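Local coordinates for paternally-expressed gene 3 protein (PDB 4BHX) that mediates between p53 and BAX in a neuronal death pathway and dimerizes through the SCAN domain, the part described here, to control gene expression, at residues Glu7-Arg12 and Cys35-Gln40. Sequence-based numbering, arbitrary orientation.
Sequences EFFHQR and CLDWLQ. With EDO (1,2-ethanediol), chain K.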
loop_
_atom_site.group_PDB
_atom_site.type_symbol
_atom_site.label_atom_id
_atom_site.label_comp_id
_atom_site.label_asym_id
_atom_site.label_seq_id
_atom_site.Cartn_x
_atom_site.Cartn_y
_atom_site.Cartn_z
ATOM N N GLU A 7 2.684 6.942 -0.961
ATOM C CA GLU A 7 3.335 5.655 -1.172
ATOM C C GLU A 7 4.727 5.580 -0.497
ATOM O O GLU A 7 5.168 4.521 -0.046
ATOM C CB GLU A 7 3.412 5.343 -2.688
ATOM C CG GLU A 7 4.193 4.079 -3.036
ATOM C CD GLU A 7 3.604 2.803 -2.381
ATOM O OE1 GLU A 7 2.426 2.814 -1.954
ATOM O OE2 GLU A 7 4.322 1.826 -2.283
ATOM N N PHE A 8 5.441 6.712 -0.419
ATOM C CA PHE A 8 6.711 6.829 0.308
ATOM C C PHE A 8 6.502 6.422 1.777
ATOM O O PHE A 8 7.267 5.607 2.358
ATOM C CB PHE A 8 7.250 8.284 0.298
ATOM C CG PHE A 8 8.357 8.505 1.239
ATOM C CD1 PHE A 8 9.674 8.298 0.843
ATOM C CD2 PHE A 8 8.113 8.993 2.514
ATOM C CE1 PHE A 8 10.717 8.490 1.718
ATOM C CE2 PHE A 8 9.156 9.154 3.388
ATOM C CZ PHE A 8 10.447 8.908 3.007
ATOM N N PHE A 9 5.419 6.895 2.334
ATOM C CA PHE A 9 5.105 6.541 3.758
ATOM C C PHE A 9 4.646 5.089 3.926
ATOM O O PHE A 9 5.074 4.443 4.873
ATOM C CB PHE A 9 4.089 7.490 4.364
ATOM C CG PHE A 9 4.650 8.875 4.575
ATOM C CD1 PHE A 9 5.495 9.139 5.652
ATOM C CD2 PHE A 9 4.385 9.881 3.685
ATOM C CE1 PHE A 9 6.058 10.369 5.827
ATOM C CE2 PHE A 9 4.956 11.178 3.862
ATOM C CZ PHE A 9 5.790 11.396 4.923
ATOM N N HIS A 10 3.868 4.601 2.980
ATOM C CA HIS A 10 3.510 3.175 2.945
ATOM C C HIS A 10 4.702 2.324 2.963
ATOM O O HIS A 10 4.777 1.388 3.724
ATOM C CB HIS A 10 2.754 2.952 1.679
ATOM C CG HIS A 10 2.399 1.548 1.426
ATOM N ND1 HIS A 10 2.191 1.071 0.154
ATOM C CD2 HIS A 10 2.228 0.496 2.266
ATOM C CE1 HIS A 10 1.864 -0.211 0.226
ATOM N NE2 HIS A 10 1.898 -0.580 1.486
ATOM N N GLN A 11 5.706 2.631 2.117
ATOM C CA GLN A 11 6.936 1.843 2.088
ATOM C C GLN A 11 7.718 1.998 3.391
ATOM O O GLN A 11 8.225 0.987 3.942
ATOM C CB GLN A 11 7.792 2.209 0.853
ATOM C CG GLN A 11 7.130 1.723 -0.433
ATOM C CD GLN A 11 7.663 2.373 -1.718
ATOM O OE1 GLN A 11 8.815 2.811 -1.764
ATOM N NE2 GLN A 11 6.844 2.354 -2.802
ATOM N N ARG A 12 7.833 3.214 3.937
ATOM C CA ARG A 12 8.558 3.339 5.187
ATOM C C ARG A 12 7.869 2.530 6.351
ATOM O O ARG A 12 8.562 1.960 7.201
ATOM C CB ARG A 12 8.719 4.780 5.642
ATOM C CG ARG A 12 9.428 5.720 4.676
ATOM C CD ARG A 12 10.901 5.413 4.556
ATOM N NE ARG A 12 11.293 4.119 4.021
ATOM C CZ ARG A 12 11.390 3.786 2.735
ATOM N NH1 ARG A 12 11.040 4.618 1.747
ATOM N NH2 ARG A 12 11.817 2.554 2.442
ATOM N N CYS A 35 2.074 5.142 9.472
ATOM C CA CYS A 35 0.815 4.560 8.951
ATOM C C CYS A 35 -0.188 5.649 8.700
ATOM O O CYS A 35 -0.965 5.605 7.756
ATOM C CB CYS A 35 0.241 3.589 9.980
ATOM S SG CYS A 35 -1.153 2.612 9.403
ATOM N N LEU A 36 -0.231 6.642 9.599
ATOM C CA LEU A 36 -1.146 7.805 9.396
ATOM C C LEU A 36 -0.795 8.685 8.162
ATOM O O LEU A 36 -1.694 9.193 7.478
ATOM C CB LEU A 36 -1.151 8.662 10.642
ATOM C CG LEU A 36 -1.734 8.111 11.959
ATOM C CD1 LEU A 36 -1.540 9.035 13.183
ATOM C CD2 LEU A 36 -3.152 7.827 11.729
ATOM N N ASP A 37 0.498 8.847 7.891
ATOM C CA ASP A 37 0.980 9.574 6.710
ATOM C C ASP A 37 0.794 8.780 5.436
ATOM O O ASP A 37 0.662 9.344 4.385
ATOM C CB ASP A 37 2.450 9.999 6.892
ATOM C CG ASP A 37 2.604 11.223 7.841
ATOM O OD1 ASP A 37 1.682 12.075 7.888
ATOM O OD2 ASP A 37 3.583 11.260 8.574
ATOM N N TRP A 38 0.658 7.447 5.526
ATOM C CA TRP A 38 0.246 6.677 4.395
ATOM C C TRP A 38 -1.250 6.763 4.191
ATOM O O TRP A 38 -1.732 7.107 3.079
ATOM C CB TRP A 38 0.685 5.191 4.597
ATOM C CG TRP A 38 0.052 4.225 3.655
ATOM C CD1 TRP A 38 -0.269 4.408 2.321
ATOM C CD2 TRP A 38 -0.228 2.831 3.952
ATOM N NE1 TRP A 38 -0.802 3.199 1.803
ATOM C CE2 TRP A 38 -0.788 2.240 2.794
ATOM C CE3 TRP A 38 -0.034 2.029 5.097
ATOM C CZ2 TRP A 38 -1.155 0.904 2.762
ATOM C CZ3 TRP A 38 -0.452 0.716 5.060
ATOM C CH2 TRP A 38 -0.983 0.158 3.907
ATOM N N LEU A 39 -2.041 6.442 5.219
ATOM C CA LEU A 39 -3.463 6.207 4.978
ATOM C C LEU A 39 -4.312 7.484 5.080
ATOM O O LEU A 39 -5.408 7.515 4.567
ATOM C CB LEU A 39 -3.946 5.124 5.947
ATOM C CG LEU A 39 -3.440 3.724 5.636
ATOM C CD1 LEU A 39 -3.885 2.755 6.699
ATOM C CD2 LEU A 39 -3.978 3.250 4.281
ATOM N N GLN A 40 -3.775 8.535 5.711
ATOM C CA GLN A 40 -4.446 9.860 5.902
ATOM C C GLN A 40 -5.921 9.732 6.272
ATOM O O GLN A 40 -6.797 10.192 5.530
ATOM C CB GLN A 40 -4.307 10.709 4.617
ATOM C CG GLN A 40 -2.877 10.864 4.125
ATOM C CD GLN A 40 -2.729 11.820 2.956
ATOM O OE1 GLN A 40 -2.774 11.445 1.792
ATOM N NE2 GLN A 40 -2.518 13.059 3.276
HETATM C C1 EDO K . 7.905 5.670 -4.081
HETATM O O1 EDO K . 8.477 5.184 -2.850
HETATM C C2 EDO K . 7.404 7.069 -3.814
HETATM O O2 EDO K . 8.553 7.898 -3.533
#
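His-10 and Trp-38 lie flat on one another in an offset stack: the imidazole and the six-membered indole ring have centroids 4.0 Å apart and planes only 13° from parallel. The stack continues back to the stem of the histidine, whose CB sits over the five-membered ring, 3.4 Å from Trp-38 CD1. Both side chains start with CG anti to the backbone N, which lets them run side by side in the same direction. Leu-39 CD2 sits over the opposite indole face. At the edge of the imidazole, in one of two conformers of Glu-7, His-10 ND1 gives an almost straight 2.7 Å hydrogen bond to Glu-7 OE1 on the syn side, while NE2 is hydrogen-bonded to Glu-56 OE2 of helix 46-61; with a carboxylate thus at each nitrogen, the ring rotation is probably restrained and a positive imidazolium may be favoured. In the same conformer Glu-7 OE2 takes a second bond, from Gln-11 NE2, on its anti lone pair. The contact joins helices 6-15 and 24-39 of the all-helical SCAN domain, running roughly antiparallel with local axes 7.5 Å apart at 144°. One residue earlier on each helix, Asp-37 CB lies over one face of the Phe-9 ring as a CH-pi contact, 3.4 Å from Phe-9 CG, and Phe-8 CD2 over the opposite face. The backbones come closest between Phe-9 CA and Trp-38 CA, 4.9 Å apart.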